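Local structure of RNA methyltransferase, TrmH family (Porphyromonas gingivalis, 2I6D) at residues 46-51 with 85-90; 104-109 with 203-208; 129-134 with 156-161; 181-186 with 221-226. The protein probably transfers methyl groups to RNA, as a TrmH-family member of the SAM-binding SPOUT superfamily. All coordinates share one frame; numbering follows the deposited sequence.

Contact 1: residues 46-51 with 85-90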
loop_
_atom_site.group_PDB
_atom_site.type_symbol
_atom_site.label_atom_id
_atom_site.label_comp_id
_atom_site.label_asym_id
_atom_site.label_seq_id
_atom_site.Cartn_x
_atom_site.Cartn_y
_atom_site.Cartn_z
ATOM N N ARG A 46 6.753 -18.206 -3.586
ATOM C CA ARG A 46 6.386 -19.569 -3.192
ATOM C C ARG A 46 5.979 -20.400 -4.421
ATOM O O ARG A 46 6.214 -21.605 -4.504
ATOM C CB ARG A 46 5.179 -19.418 -2.246
ATOM C CG ARG A 46 4.679 -20.642 -1.488
ATOM C CD ARG A 46 3.724 -20.170 -0.379
ATOM N NE ARG A 46 2.814 -21.206 0.088
ATOM C CZ ARG A 46 2.035 -21.102 1.164
ATOM N NH1 ARG A 46 1.243 -22.110 1.514
ATOM N NH2 ARG A 46 2.053 -20.000 1.898
HETATM N N MSE A 47 5.295 -19.729 -5.347
HETATM C CA MSE A 47 4.705 -20.386 -6.500
HETATM C C MSE A 47 4.611 -19.395 -7.659
HETATM O O MSE A 47 4.329 -18.215 -7.451
HETATM C CB MSE A 47 3.321 -20.913 -6.129
HETATM C CG MSE A 47 2.486 -21.370 -7.298
HETATM SE SE MSE A 47 0.903 -22.405 -6.700
HETATM C CE MSE A 47 1.697 -24.176 -6.773
ATOM N N LEU A 48 4.867 -19.886 -8.869
ATOM C CA LEU A 48 4.801 -19.061 -10.078
ATOM C C LEU A 48 4.171 -19.914 -11.168
ATOM O O LEU A 48 4.672 -20.977 -11.503
ATOM C CB LEU A 48 6.191 -18.583 -10.481
ATOM C CG LEU A 48 6.250 -17.605 -11.649
ATOM C CD1 LEU A 48 5.528 -16.283 -11.304
ATOM C CD2 LEU A 48 7.706 -17.340 -12.031
ATOM N N VAL A 49 3.054 -19.448 -11.703
ATOM C CA VAL A 49 2.242 -20.239 -12.637
ATOM C C VAL A 49 2.043 -19.358 -13.866
ATOM O O VAL A 49 1.637 -18.194 -13.741
ATOM C CB VAL A 49 0.903 -20.545 -11.979
ATOM C CG1 VAL A 49 -0.084 -21.077 -12.952
ATOM C CG2 VAL A 49 1.108 -21.561 -10.849
ATOM N N GLY A 50 2.381 -19.867 -15.037
ATOM C CA GLY A 50 2.207 -19.056 -16.223
ATOM C C GLY A 50 2.428 -19.850 -17.487
ATOM O O GLY A 50 2.840 -21.000 -17.440
ATOM N N THR A 51 2.164 -19.217 -18.623
ATOM C CA THR A 51 2.484 -19.816 -19.904
ATOM C C THR A 51 3.982 -19.700 -20.119
ATOM O O THR A 51 4.628 -18.821 -19.536
ATOM C CB THR A 51 1.768 -19.094 -21.048
ATOM O OG1 THR A 51 2.106 -17.694 -21.007
ATOM C CG2 THR A 51 0.261 -19.268 -20.941
ATOM N N GLN A 85 -4.372 -12.020 -17.046
ATOM C CA GLN A 85 -3.086 -12.131 -17.719
ATOM C C GLN A 85 -2.452 -13.469 -17.336
ATOM O O GLN A 85 -2.599 -13.918 -16.191
ATOM C CB GLN A 85 -2.163 -10.989 -17.282
ATOM C CG GLN A 85 -2.624 -9.623 -17.744
ATOM C CD GLN A 85 -1.700 -8.523 -17.268
ATOM O OE1 GLN A 85 -0.772 -8.153 -17.969
ATOM N NE2 GLN A 85 -1.939 -8.011 -16.066
ATOM N N PRO A 86 -1.723 -14.099 -18.262
ATOM C CA PRO A 86 -1.260 -15.478 -18.060
ATOM C C PRO A 86 -0.026 -15.690 -17.171
ATOM O O PRO A 86 0.879 -16.436 -17.541
ATOM C CB PRO A 86 -0.998 -15.977 -19.497
ATOM C CG PRO A 86 -0.793 -14.766 -20.294
ATOM C CD PRO A 86 -1.333 -13.565 -19.582
ATOM N N LEU A 87 0.002 -15.037 -16.006
ATOM C CA LEU A 87 1.070 -15.205 -15.048
ATOM C C LEU A 87 0.514 -14.824 -13.669
ATOM O O LEU A 87 -0.069 -13.758 -13.506
ATOM C CB LEU A 87 2.267 -14.294 -15.422
ATOM C CG LEU A 87 3.552 -14.454 -14.620
ATOM C CD1 LEU A 87 4.181 -15.822 -14.886
ATOM C CD2 LEU A 87 4.519 -13.275 -14.961
HETATM N N MSE A 88 0.673 -15.717 -12.703
HETATM C CA MSE A 88 0.211 -15.456 -11.356
HETATM C C MSE A 88 1.296 -15.965 -10.425
HETATM O O MSE A 88 1.742 -17.115 -10.552
HETATM C CB MSE A 88 -1.128 -16.176 -11.110
HETATM C CG MSE A 88 -1.801 -15.815 -9.781
HETATM SE SE MSE A 88 -3.676 -16.497 -9.778
HETATM C CE MSE A 88 -4.230 -15.782 -8.016
ATOM N N ALA A 89 1.748 -15.098 -9.518
ATOM C CA ALA A 89 2.778 -15.446 -8.529
ATOM C C ALA A 89 2.150 -15.503 -7.152
ATOM O O ALA A 89 1.219 -14.765 -6.863
ATOM C CB ALA A 89 3.929 -14.381 -8.557
ATOM N N VAL A 90 2.678 -16.362 -6.283
ATOM C CA VAL A 90 2.292 -16.332 -4.896
ATOM C C VAL A 90 3.554 -15.948 -4.121
ATOM O O VAL A 90 4.598 -16.600 -4.276
ATOM C CB VAL A 90 1.742 -17.683 -4.400
ATOM C CG1 VAL A 90 1.464 -17.588 -2.884
ATOM C CG2 VAL A 90 0.432 -18.056 -5.148
#
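Arg46 and Met47 both turn their backbone nitrogens to Val90 O, which makes a classic beta bulge at one end of this antiparallel pairing. Arg46 N gives the stronger bond, 2.8 Å from Val90 O, while that from Met47 N is weak. Val90 N donates to Met47 O over 2.7 Å. In the conformer described, the Arg46 guanidinium forms a salt bridge with Glu25. The Val90 side chain fits against the bulge atom by atom. Its CB lies 4.0 Å from Met47 CB. CG1 is held anti to the valine's nitrogen (chi1 175°) and comes within 4.2 Å of Arg46 CB, whereas CG2 lies near Met47 CB. Phe12 and Leu13 touch this valine.

Further along, Val49 and Met88, the latter a selenomethionine, exchange two backbone bonds. On the face of Leu48, Leu87 and Ala89, Leu48 CD1 meets both partners, at 3.7 Å from Ala89 CB and 3.9 Å from Leu87 CD1, and Val36 of helix 33-39 packs on all three. The pairing finishes where Thr51 N reaches the carbonyl of Pro86, the centre of an inverse gamma turn.

Polar bonding between the segments is left to the backbone, and the side chains that meet are mainly apolar, as suits inner strands of the substrate-binding-type domain, with helix 7-15 on the Met47/Val90 face and helices 33-39 and 52-56 on the Leu48/Leu87 face.

Contact 2: residues 104-109 with 203-208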
loop_
_atom_site.group_PDB
_atom_site.type_symbol
_atom_site.label_atom_id
_atom_site.label_comp_id
_atom_site.label_asym_id
_atom_site.label_seq_id
_atom_site.Cartn_x
_atom_site.Cartn_y
_atom_site.Cartn_z
ATOM N N LEU A 104 9.771 11.130 5.545
ATOM C CA LEU A 104 8.354 11.357 5.622
ATOM C C LEU A 104 7.631 10.011 5.491
ATOM O O LEU A 104 7.860 9.247 4.526
ATOM C CB LEU A 104 7.926 12.299 4.490
ATOM C CG LEU A 104 6.421 12.466 4.322
ATOM C CD1 LEU A 104 5.810 13.043 5.661
ATOM C CD2 LEU A 104 6.169 13.397 3.108
ATOM N N THR A 105 6.760 9.758 6.459
ATOM C CA THR A 105 6.082 8.485 6.621
ATOM C C THR A 105 4.593 8.772 6.701
ATOM O O THR A 105 4.161 9.600 7.511
ATOM C CB THR A 105 6.569 7.825 7.922
ATOM O OG1 THR A 105 7.983 7.594 7.814
ATOM C CG2 THR A 105 5.838 6.483 8.197
ATOM N N LEU A 106 3.809 8.098 5.858
ATOM C CA LEU A 106 2.370 8.282 5.836
ATOM C C LEU A 106 1.694 7.327 6.780
ATOM O O LEU A 106 2.119 6.158 6.916
ATOM C CB LEU A 106 1.802 8.074 4.422
ATOM C CG LEU A 106 2.468 8.893 3.342
ATOM C CD1 LEU A 106 1.713 8.585 2.032
ATOM C CD2 LEU A 106 2.437 10.396 3.712
ATOM N N LEU A 107 0.675 7.833 7.475
ATOM C CA LEU A 107 -0.209 6.967 8.218
ATOM C C LEU A 107 -1.624 7.174 7.689
ATOM O O LEU A 107 -2.129 8.292 7.666
ATOM C CB LEU A 107 -0.145 7.252 9.726
ATOM C CG LEU A 107 -0.914 6.303 10.672
ATOM C CD1 LEU A 107 -2.406 6.536 10.654
ATOM C CD2 LEU A 107 -0.653 4.866 10.401
ATOM N N LEU A 108 -2.247 6.089 7.265
ATOM C CA LEU A 108 -3.618 6.131 6.765
ATOM C C LEU A 108 -4.525 5.676 7.888
ATOM O O LEU A 108 -4.533 4.494 8.246
ATOM C CB LEU A 108 -3.775 5.206 5.560
ATOM C CG LEU A 108 -2.781 5.434 4.417
ATOM C CD1 LEU A 108 -3.303 4.680 3.203
ATOM C CD2 LEU A 108 -2.601 6.947 4.112
ATOM N N ASP A 109 -5.289 6.612 8.452
ATOM C CA ASP A 109 -6.197 6.309 9.593
ATOM C C ASP A 109 -7.609 6.043 9.066
ATOM O O ASP A 109 -8.345 7.002 8.808
ATOM C CB ASP A 109 -6.257 7.518 10.557
ATOM C CG ASP A 109 -7.206 7.307 11.737
ATOM O OD1 ASP A 109 -7.437 6.145 12.134
ATOM O OD2 ASP A 109 -7.707 8.315 12.311
ATOM N N LEU A 203 2.957 11.745 8.781
ATOM C CA LEU A 203 1.845 12.524 8.259
ATOM C C LEU A 203 0.612 11.640 8.256
ATOM O O LEU A 203 0.544 10.613 7.559
ATOM C CB LEU A 203 2.138 13.021 6.819
ATOM C CG LEU A 203 0.967 13.649 6.044
ATOM C CD1 LEU A 203 0.401 14.846 6.837
ATOM C CD2 LEU A 203 1.472 14.126 4.656
ATOM N N VAL A 204 -0.365 12.057 9.031
ATOM C CA VAL A 204 -1.574 11.268 9.221
ATOM C C VAL A 204 -2.662 11.747 8.269
ATOM O O VAL A 204 -2.972 12.957 8.213
ATOM C CB VAL A 204 -2.112 11.370 10.682
ATOM C CG1 VAL A 204 -3.395 10.499 10.854
ATOM C CG2 VAL A 204 -0.994 10.943 11.753
ATOM N N LEU A 205 -3.272 10.798 7.564
ATOM C CA LEU A 205 -4.363 11.088 6.628
ATOM C C LEU A 205 -5.584 10.251 7.022
ATOM O O LEU A 205 -5.462 9.037 7.206
ATOM C CB LEU A 205 -3.922 10.741 5.209
ATOM C CG LEU A 205 -2.741 11.683 4.853
ATOM C CD1 LEU A 205 -1.671 10.992 4.062
ATOM C CD2 LEU A 205 -3.306 12.918 4.148
ATOM N N GLY A 206 -6.748 10.884 7.157
ATOM C CA GLY A 206 -7.991 10.141 7.443
ATOM C C GLY A 206 -8.913 10.058 6.234
ATOM O O GLY A 206 -8.668 10.699 5.229
ATOM N N SER A 207 -10.018 9.323 6.329
ATOM C CA SER A 207 -10.964 9.339 5.210
ATOM C C SER A 207 -11.645 10.689 5.110
ATOM O O SER A 207 -11.890 11.320 6.126
ATOM C CB SER A 207 -12.024 8.286 5.365
ATOM O OG SER A 207 -12.901 8.653 6.409
ATOM N N GLU A 208 -11.951 11.115 3.881
ATOM C CA GLU A 208 -12.772 12.302 3.628
ATOM C C GLU A 208 -14.161 12.197 4.286
ATOM O O GLU A 208 -14.724 13.214 4.700
ATOM C CB GLU A 208 -12.867 12.564 2.121
ATOM C CG GLU A 208 -14.107 13.275 1.658
ATOM C CD GLU A 208 -14.214 13.340 0.145
ATOM O OE1 GLU A 208 -13.761 12.398 -0.558
ATOM O OE2 GLU A 208 -14.768 14.347 -0.336
HETATM O O HOH W 1 -11.145 7.969 8.358
#
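Leu107 and Leu205 lie at the middle of a parallel pairing in which four backbone hydrogen bonds zigzag between the segments. Leu203 N donates to Thr105 O and Leu107 N to Leu203 O; then Leu205 N donates to Leu107 O over 2.8 Å, and Asp109 N to Leu205 O over 2.7 Å. The Leu205-Leu107 bond is almost straight at the acceptor, with a C=O...N angle of 179°. Weaker CA-H...O contacts fill the gaps, as from Leu106 CA to Leu203 O.

Apolar contacts occupy both faces. On one, Leu106 and Leu203 run side by side, their CD2 atoms 4.0 Å apart, and Leu205 CD1 touches the CD2 methyls of Leu106 and Leu108. Leu106 and Leu108 hold CG beside their own nitrogens (chi1 -53° and -54°), which swings CD2 over the neighbouring strand. Helices 114-127 and 242-255 pack on this face. On the other, in the conformer described, Leu107 CD1 lies alongside Val204 CG1, at 4.1 Å.

Water joins the carboxyl ends. It accepts from Ser207 N at 2.7 Å, is hydrogen-bonded to Ser207 OG, which also bonds Arg210 N, and probably donates to Asp109 O. Asp109 OD2 is taken by Ser213 N, and a bound acetic acid sits about 3 Å from the Ser207 side chain.

Adjacent parallel strands with helices packed on them belong to the central sheet of the knotted alpha/beta SPOUT methyltransferase fold.

Contact 3: residues 129-134 with 156-161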
loop_
_atom_site.group_PDB
_atom_site.type_symbol
_atom_site.label_atom_id
_atom_site.label_comp_id
_atom_site.label_asym_id
_atom_site.label_seq_id
_atom_site.Cartn_x
_atom_site.Cartn_y
_atom_site.Cartn_z
ATOM N N ILE A 129 8.408 8.257 -0.927
ATOM C CA ILE A 129 8.038 7.861 0.430
ATOM C C ILE A 129 8.441 6.396 0.675
ATOM O O ILE A 129 8.145 5.523 -0.139
ATOM C CB ILE A 129 6.485 7.993 0.658
ATOM C CG1 ILE A 129 6.028 9.462 0.546
ATOM C CG2 ILE A 129 6.029 7.277 1.972
ATOM C CD1 ILE A 129 5.821 10.205 1.798
ATOM N N ARG A 130 9.155 6.117 1.754
ATOM C CA ARG A 130 9.626 4.748 1.974
ATOM C C ARG A 130 8.727 3.876 2.808
ATOM O O ARG A 130 8.852 2.632 2.771
ATOM C CB ARG A 130 11.028 4.779 2.585
ATOM C CG ARG A 130 12.058 5.305 1.557
ATOM C CD ARG A 130 13.227 5.917 2.245
ATOM N NE ARG A 130 14.013 4.920 2.964
ATOM C CZ ARG A 130 15.311 5.039 3.184
ATOM N NH1 ARG A 130 15.945 6.105 2.715
ATOM N NH2 ARG A 130 15.975 4.098 3.847
ATOM N N HIS A 131 7.835 4.504 3.580
ATOM C CA HIS A 131 6.994 3.751 4.521
ATOM C C HIS A 131 5.622 4.295 4.559
ATOM O O HIS A 131 5.434 5.514 4.635
ATOM C CB HIS A 131 7.568 3.775 5.968
ATOM C CG HIS A 131 8.858 3.045 6.095
ATOM N ND1 HIS A 131 8.920 1.688 6.304
ATOM C CD2 HIS A 131 10.138 3.468 5.968
ATOM C CE1 HIS A 131 10.187 1.307 6.329
ATOM N NE2 HIS A 131 10.946 2.368 6.129
ATOM N N VAL A 132 4.652 3.384 4.512
ATOM C CA VAL A 132 3.228 3.763 4.602
ATOM C C VAL A 132 2.637 2.838 5.658
ATOM O O VAL A 132 2.666 1.598 5.533
ATOM C CB VAL A 132 2.450 3.629 3.248
ATOM C CG1 VAL A 132 0.943 3.835 3.457
ATOM C CG2 VAL A 132 2.981 4.623 2.188
ATOM N N TRP A 133 2.102 3.441 6.710
ATOM C CA TRP A 133 1.496 2.670 7.763
ATOM C C TRP A 133 -0.008 2.693 7.607
ATOM O O TRP A 133 -0.573 3.690 7.139
ATOM C CB TRP A 133 1.834 3.261 9.144
ATOM C CG TRP A 133 3.291 3.414 9.490
ATOM C CD1 TRP A 133 4.382 2.825 8.888
ATOM C CD2 TRP A 133 3.774 4.153 10.583
ATOM N NE1 TRP A 133 5.534 3.220 9.542
ATOM C CE2 TRP A 133 5.180 4.044 10.586
ATOM C CE3 TRP A 133 3.146 4.945 11.558
ATOM C CZ2 TRP A 133 5.978 4.696 11.532
ATOM C CZ3 TRP A 133 3.942 5.595 12.513
ATOM C CH2 TRP A 133 5.352 5.446 12.492
ATOM N N LEU A 134 -0.658 1.613 8.005
ATOM C CA LEU A 134 -2.100 1.483 7.821
ATOM C C LEU A 134 -2.789 1.286 9.163
ATOM O O LEU A 134 -2.572 0.288 9.875
ATOM C CB LEU A 134 -2.408 0.328 6.845
ATOM C CG LEU A 134 -1.738 0.697 5.528
ATOM C CD1 LEU A 134 -0.755 -0.362 5.011
ATOM C CD2 LEU A 134 -2.703 1.204 4.473
ATOM N N ARG A 156 8.937 -0.791 -3.644
ATOM C CA ARG A 156 9.761 0.200 -3.012
ATOM C C ARG A 156 9.118 0.846 -1.802
ATOM O O ARG A 156 9.809 1.506 -1.043
ATOM C CB ARG A 156 10.140 1.286 -3.996
ATOM C CG ARG A 156 11.267 0.910 -4.938
ATOM C CD ARG A 156 11.311 1.918 -6.083
ATOM N NE ARG A 156 10.031 1.916 -6.779
ATOM C CZ ARG A 156 9.723 1.075 -7.755
ATOM N NH1 ARG A 156 10.616 0.173 -8.162
ATOM N NH2 ARG A 156 8.522 1.134 -8.323
ATOM N N VAL A 157 7.808 0.688 -1.647
ATOM C CA VAL A 157 7.081 1.299 -0.519
ATOM C C VAL A 157 6.715 0.155 0.432
ATOM O O VAL A 157 5.961 -0.775 0.065
ATOM C CB VAL A 157 5.820 2.084 -0.979
ATOM C CG1 VAL A 157 5.094 2.686 0.234
ATOM C CG2 VAL A 157 6.190 3.176 -2.011
ATOM N N GLN A 158 7.296 0.190 1.631
ATOM C CA GLN A 158 7.000 -0.829 2.635
ATOM C C GLN A 158 5.717 -0.496 3.409
ATOM O O GLN A 158 5.644 0.549 4.070
ATOM C CB GLN A 158 8.143 -1.023 3.643
ATOM C CG GLN A 158 7.790 -2.145 4.669
ATOM C CD GLN A 158 8.719 -2.227 5.879
ATOM O OE1 GLN A 158 8.762 -1.320 6.729
ATOM N NE2 GLN A 158 9.429 -3.345 5.992
ATOM N N PRO A 159 4.701 -1.371 3.327
ATOM C CA PRO A 159 3.463 -1.049 4.019
ATOM C C PRO A 159 3.371 -1.743 5.377
ATOM O O PRO A 159 3.767 -2.906 5.486
ATOM C CB PRO A 159 2.407 -1.538 3.047
ATOM C CG PRO A 159 3.055 -2.795 2.395
ATOM C CD PRO A 159 4.588 -2.582 2.486
ATOM N N THR A 160 2.851 -1.060 6.394
ATOM C CA THR A 160 2.874 -1.614 7.740
ATOM C C THR A 160 1.507 -1.509 8.379
ATOM O O THR A 160 1.115 -0.444 8.796
ATOM C CB THR A 160 3.942 -0.923 8.647
ATOM O OG1 THR A 160 5.243 -1.078 8.058
ATOM C CG2 THR A 160 3.971 -1.579 10.042
ATOM N N PRO A 161 0.763 -2.627 8.438
ATOM C CA PRO A 161 -0.480 -2.589 9.226
ATOM C C PRO A 161 -0.145 -2.379 10.706
ATOM O O PRO A 161 0.699 -3.101 11.258
ATOM C CB PRO A 161 -1.087 -3.981 8.994
ATOM C CG PRO A 161 -0.369 -4.514 7.761
ATOM C CD PRO A 161 0.986 -3.935 7.785
HETATM O O HOH W 2 9.857 4.470 -1.942
#
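Strands 131-134 and 158-161 run parallel at 21°, with axes 4.5 Å apart, joined in order by the N-H of Gln158 to Arg130 O, Val132 to Gln158 O, Thr160 to Val132 O and Leu134 to Thr160 O. With helix 144-148 between them they form a beta-alpha-beta unit of the SPOUT-type sheet, in which 158-161 is an outermost strand within this chain. Pro159 and Pro161 alternate with the bonded residues, so these imino acids cost the pairing no N-H. The Thr160-Val132 bond, 2.8 Å from N to O, lies in the carbonyl plane, whereas Leu134 N sits well above the plane of its acceptor.

On the face of Val132 and Leu134, Leu134 CD1 runs alongside the proline ring, 3.9 Å from Pro159 CB. Val132 CG2 presses on Val157 CG1 at 3.5 Å, closer than usual for two methyls, and Ala124 of helix 114-127 also touches Val132. At the amino ends a water probably links Ile129 O with Arg156 O.

The other face carries the flat groups. Trp133 lies beside Thr160, CD1 to CB 3.8 Å, while its NE1 is bonded to Val100 O and its ring meets that of Phe172. His131 and Gln158 point the same way, ring and amide planes turned 65° apart. The glutamine, extended with CG anti to its nitrogen (chi1 -179°), carries its oxygen to the imidazole edge, while His131 NE2 is engaged by Glu102. Gln158 OE1 lies in the ring plane, 3.0 Å from both ND1 and CE1 of His131.

Contact 4: residues 181-186 with 221-226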
loop_
_atom_site.group_PDB
_atom_site.type_symbol
_atom_site.label_atom_id
_atom_site.label_comp_id
_atom_site.label_asym_id
_atom_site.label_seq_id
_atom_site.Cartn_x
_atom_site.Cartn_y
_atom_site.Cartn_z
ATOM N N GLY A 181 -0.871 16.154 10.720
ATOM C CA GLY A 181 -2.181 15.622 10.334
ATOM C C GLY A 181 -2.889 16.562 9.391
ATOM O O GLY A 181 -2.807 17.792 9.545
ATOM N N ALA A 182 -3.627 15.989 8.439
ATOM C CA ALA A 182 -4.383 16.768 7.469
ATOM C C ALA A 182 -5.810 16.984 7.992
ATOM O O ALA A 182 -6.538 16.007 8.255
ATOM C CB ALA A 182 -4.415 16.040 6.127
ATOM N N PHE A 183 -6.174 18.252 8.192
ATOM C CA PHE A 183 -7.466 18.615 8.778
ATOM C C PHE A 183 -8.106 19.706 7.960
ATOM O O PHE A 183 -7.437 20.348 7.153
ATOM C CB PHE A 183 -7.280 19.137 10.195
ATOM C CG PHE A 183 -6.849 18.074 11.176
ATOM C CD1 PHE A 183 -7.794 17.271 11.813
ATOM C CD2 PHE A 183 -5.504 17.886 11.462
ATOM C CE1 PHE A 183 -7.389 16.280 12.729
ATOM C CE2 PHE A 183 -5.092 16.914 12.362
ATOM C CZ PHE A 183 -6.047 16.120 13.013
ATOM N N LEU A 184 -9.399 19.917 8.162
ATOM C CA LEU A 184 -10.090 20.993 7.470
ATOM C C LEU A 184 -9.826 22.344 8.127
ATOM O O LEU A 184 -10.019 23.398 7.517
ATOM C CB LEU A 184 -11.586 20.691 7.393
ATOM C CG LEU A 184 -11.938 19.487 6.507
ATOM C CD1 LEU A 184 -13.453 19.226 6.496
ATOM C CD2 LEU A 184 -11.395 19.661 5.068
ATOM N N ASP A 185 -9.416 22.288 9.387
ATOM C CA ASP A 185 -9.023 23.464 10.167
ATOM C C ASP A 185 -7.604 23.215 10.671
ATOM O O ASP A 185 -7.339 22.185 11.312
ATOM C CB ASP A 185 -9.968 23.658 11.363
ATOM C CG ASP A 185 -9.514 24.773 12.314
ATOM O OD1 ASP A 185 -8.302 24.854 12.621
ATOM O OD2 ASP A 185 -10.375 25.562 12.774
ATOM N N GLY A 186 -6.694 24.139 10.396
ATOM C CA GLY A 186 -5.309 23.976 10.819
ATOM C C GLY A 186 -4.451 25.024 10.148
ATOM O O GLY A 186 -4.959 25.937 9.515
ATOM N N THR A 221 0.881 16.602 16.488
ATOM C CA THR A 221 1.594 17.780 17.019
ATOM C C THR A 221 1.353 19.030 16.184
ATOM O O THR A 221 1.390 20.132 16.700
ATOM C CB THR A 221 3.117 17.553 17.194
ATOM O OG1 THR A 221 3.721 17.215 15.933
ATOM C CG2 THR A 221 3.370 16.470 18.196
ATOM N N ASP A 222 1.065 18.842 14.908
ATOM C CA ASP A 222 1.008 19.940 13.940
ATOM C C ASP A 222 -0.130 19.685 12.948
ATOM O O ASP A 222 -0.035 18.801 12.084
ATOM C CB ASP A 222 2.337 20.023 13.185
ATOM C CG ASP A 222 3.516 20.353 14.096
ATOM O OD1 ASP A 222 3.821 21.553 14.217
ATOM O OD2 ASP A 222 4.114 19.444 14.718
ATOM N N ARG A 223 -1.201 20.467 13.060
ATOM C CA ARG A 223 -2.326 20.339 12.116
ATOM C C ARG A 223 -2.078 21.149 10.851
ATOM O O ARG A 223 -1.784 22.339 10.942
ATOM C CB ARG A 223 -3.626 20.844 12.749
ATOM C CG ARG A 223 -4.074 20.066 13.920
ATOM C CD ARG A 223 -5.271 20.789 14.577
ATOM N NE ARG A 223 -6.210 19.769 15.005
ATOM C CZ ARG A 223 -7.424 19.572 14.503
ATOM N NH1 ARG A 223 -8.149 18.583 15.005
ATOM N NH2 ARG A 223 -7.933 20.363 13.551
ATOM N N LEU A 224 -2.247 20.505 9.702
ATOM C CA LEU A 224 -2.097 21.128 8.396
ATOM C C LEU A 224 -3.426 21.147 7.643
ATOM O O LEU A 224 -4.235 20.207 7.728
ATOM C CB LEU A 224 -1.074 20.349 7.538
ATOM C CG LEU A 224 0.313 20.149 8.182
ATOM C CD1 LEU A 224 1.186 19.323 7.245
ATOM C CD2 LEU A 224 0.967 21.527 8.433
ATOM N N THR A 225 -3.612 22.190 6.849
ATOM C CA THR A 225 -4.795 22.292 6.015
ATOM C C THR A 225 -4.360 22.694 4.612
ATOM O O THR A 225 -3.390 23.433 4.445
ATOM C CB THR A 225 -5.763 23.344 6.575
ATOM O OG1 THR A 225 -6.021 23.060 7.955
ATOM C CG2 THR A 225 -7.081 23.308 5.846
ATOM N N ILE A 226 -5.093 22.223 3.611
ATOM C CA ILE A 226 -4.948 22.710 2.253
ATOM C C ILE A 226 -6.064 23.718 2.035
ATOM O O ILE A 226 -7.242 23.354 1.973
ATOM C CB ILE A 226 -5.073 21.561 1.220
ATOM C CG1 ILE A 226 -4.040 20.453 1.521
ATOM C CG2 ILE A 226 -4.945 22.117 -0.217
ATOM C CD1 ILE A 226 -4.316 19.138 0.756
HETATM O O HOH W 3 -6.758 19.601 4.723
#
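Arg223 lays its guanidinium flat on the ring of Phe183, a cation-pi stack with planes 18° apart and Arg223 CZ 3.6 Å from the ring centroid, almost over its centre. The closest atoms are NH1 of Arg223 and CE1 of Phe183, at 3.3 Å. At the guanidinium edge and near its plane, Arg223 NH2 donates a bent bond to Asp185 O, 2.9 Å away, which probably helps to orient the group over the ring. The side chain crosses the phenylalanine at about a right angle, with chi3 off a regular stagger at 141°, and its CG rests on Phe183 CD2.

Thr225 grips the same loop: OG1 donates to Phe183 O from above the carbonyl plane, and CG2 packs 3.4 Å from Leu184 O. A water also donates to Phe183 O and accepts from Ile226 N.

Parallel strand pairing in the SPOUT sheet sets these groups in place. Leu224 N bonds to Gly181 O, and Phe183 N to Leu224 O, both at 2.8 Å. Beyond the Gly181-Ala182 pairing the chain crosses 222-225 and pairs with its far edge at Gln187. Ile212 and Ile220 also touch the Phe183 side chain, while Trp253 of helix 242-255 and Tyr180 touch Leu224.

Overall arrangement
Contact 1 belongs to the four-stranded sheet of the amino-terminal, substrate-binding-type domain, and contacts 2, 3 and 4 to the parallel sheet of the methyltransferase domain. Their centres lie 33, 25 and 44 Å from that of contact 1, and no atoms touch. Strands 87-92 and 104-109 are consecutive, so the chain passes directly from one sheet to the other. Contact 2 is central to the second sheet: strand 104-109 bonds to Trp133 of contact 3, and Val204 to Ala182 of contact 4, each centre 11 Å away. Contacts 3 and 4 stand 21 Å apart on either side. The acetic acid beside Ser207 may mark a pocket, but no cofactor identifies it.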